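Local structure of possible flavin reductase (Haemophilus somnus 129PT, 2R0X) at residues N71-T74 and A75-S79. The protein is a putative flavin reductase with a split-barrel-like fold that probably binds FMN and may reduce riboflavin with NADPH. Residues are numbered along the deposited sequence; the frame is centred on the assembly and turned at random. Where two conformers were deposited one is given.
Sequences NTLT and AEQSS
Thr-74 and Gln-77 close a type I beta turn, the N-H of Gln-77 donating to Thr-74 O at 3.0 Å. The side chain of Gln-77 folds back over the turn and returns the bond: Gln-77 OE1 accepts from Thr-74 N at 2.9 Å, nearly straight at 167°, with the N-H lying in the plane of the amide on a lone pair of OE1. The reach comes from a chain extended beyond CG, which passes beside the hydroxyl of Thr-74, CG standing 3.5 Å from Thr-74 OG1. Backbone N-H and carbonyl of Thr-74 are thus both taken up by Gln-77. With OG1 set between its own backbone N and carbonyl carbon (chi1 73°), Thr-74 turns its hydroxyl to the turn, where OG1 accepts the N-H of Glu-76 at 3.2 Å and a bent 141°. This is an ST turn within the beta turn; the connection 73-77 leads from strand 67-72 of the split-barrel-like sheet into helix 78-84, whose N-cap position Gln-77 holds. The carboxylate of Glu-76 comes back to Thr-74, its OE1 3.5 Å from Thr-74 CB. Leu-73, buried, lies obliquely across Gln-77: its CD2 is 3.7 Å from Gln-77 OE1, and its CD1 is at the same distance from Gln-77 O. Leu-109 touches both these side chains, and Val-19 and Ile-21 of strand 17-25 pack against Leu-73, while Thr-74 also meets Leu-113 and Lys-145.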
loop_
_atom_site.group_PDB
_atom_site.type_symbol
_atom_site.label_atom_id
_atom_site.label_comp_id
_atom_site.label_asym_id
_atom_site.label_seq_id
_atom_site.Cartn_x
_atom_site.Cartn_y
_atom_site.Cartn_z
ATOM N N ASN A 71 -2.706 -11.869 -5.959
ATOM C CA ASN A 71 -1.639 -12.887 -5.932
ATOM C C ASN A 71 -0.299 -12.215 -5.659
ATOM O O ASN A 71 0.275 -11.580 -6.569
ATOM C CB ASN A 71 -1.590 -13.594 -7.301
ATOM C CG ASN A 71 -2.881 -14.269 -7.654
ATOM O OD1 ASN A 71 -3.205 -15.335 -7.115
ATOM N ND2 ASN A 71 -3.637 -13.668 -8.559
ATOM N N THR A 72 0.121 -12.273 -4.418
ATOM C CA THR A 72 1.373 -11.611 -4.017
ATOM C C THR A 72 2.556 -12.472 -4.451
ATOM O O THR A 72 2.513 -13.694 -4.278
ATOM C CB THR A 72 1.361 -11.405 -2.503
ATOM O OG1 THR A 72 0.189 -10.695 -2.117
ATOM C CG2 THR A 72 2.642 -10.634 -2.035
ATOM N N LEU A 73 3.548 -11.864 -5.084
ATOM C CA LEU A 73 4.585 -12.601 -5.786
ATOM C C LEU A 73 5.789 -12.936 -4.911
ATOM O O LEU A 73 6.209 -12.150 -4.059
ATOM C CB LEU A 73 5.046 -11.823 -7.013
ATOM C CG LEU A 73 3.992 -11.514 -8.076
ATOM C CD1 LEU A 73 4.633 -10.894 -9.272
ATOM C CD2 LEU A 73 3.155 -12.730 -8.456
ATOM N N THR A 74 6.355 -14.105 -5.196
ATOM C CA THR A 74 7.636 -14.496 -4.620
ATOM C C THR A 74 8.769 -13.824 -5.393
ATOM O O THR A 74 8.620 -13.334 -6.512
ATOM C CB THR A 74 7.894 -16.011 -4.663
ATOM O OG1 THR A 74 8.185 -16.361 -6.003
ATOM C CG2 THR A 74 6.711 -16.843 -4.113
ATOM N N ALA A 75 9.959 -13.893 -4.810
ATOM C CA ALA A 75 11.188 -13.331 -5.398
ATOM C C ALA A 75 11.508 -13.969 -6.716
ATOM O O ALA A 75 12.257 -13.376 -7.493
ATOM C CB ALA A 75 12.364 -13.469 -4.422
ATOM N N GLU A 76 10.978 -15.176 -6.973
ATOM C CA GLU A 76 11.224 -15.910 -8.196
ATOM C C GLU A 76 10.305 -15.529 -9.328
ATOM O O GLU A 76 10.473 -16.032 -10.447
ATOM C CB GLU A 76 11.098 -17.415 -7.932
ATOM C CG GLU A 76 12.187 -17.980 -7.032
ATOM C CD GLU A 76 12.063 -17.583 -5.573
ATOM O OE1 GLU A 76 10.972 -17.612 -4.980
ATOM O OE2 GLU A 76 13.097 -17.202 -4.974
ATOM N N GLN A 77 9.330 -14.644 -9.100
ATOM C CA GLN A 77 8.291 -14.352 -10.087
ATOM C C GLN A 77 8.397 -12.978 -10.746
ATOM O O GLN A 77 7.412 -12.399 -11.184
ATOM C CB GLN A 77 6.912 -14.549 -9.429
ATOM C CG GLN A 77 6.648 -16.011 -9.149
ATOM C CD GLN A 77 5.378 -16.271 -8.366
ATOM O OE1 GLN A 77 5.090 -15.644 -7.344
ATOM N NE2 GLN A 77 4.612 -17.300 -8.786
ATOM N N SER A 78 9.611 -12.431 -10.845
ATOM C CA SER A 78 9.763 -11.135 -11.475
ATOM C C SER A 78 9.454 -11.112 -12.975
ATOM O O SER A 78 8.957 -10.105 -13.469
ATOM C CB SER A 78 11.147 -10.550 -11.219
ATOM O OG SER A 78 12.186 -11.290 -11.805
ATOM N N SER A 79 9.736 -12.184 -13.731
ATOM C CA SER A 79 9.335 -12.205 -15.145
ATOM C C SER A 79 7.824 -12.132 -15.232
ATOM O O SER A 79 7.290 -11.374 -16.025
ATOM C CB SER A 79 9.904 -13.423 -15.896
ATOM O OG SER A 79 9.417 -13.517 -17.225
#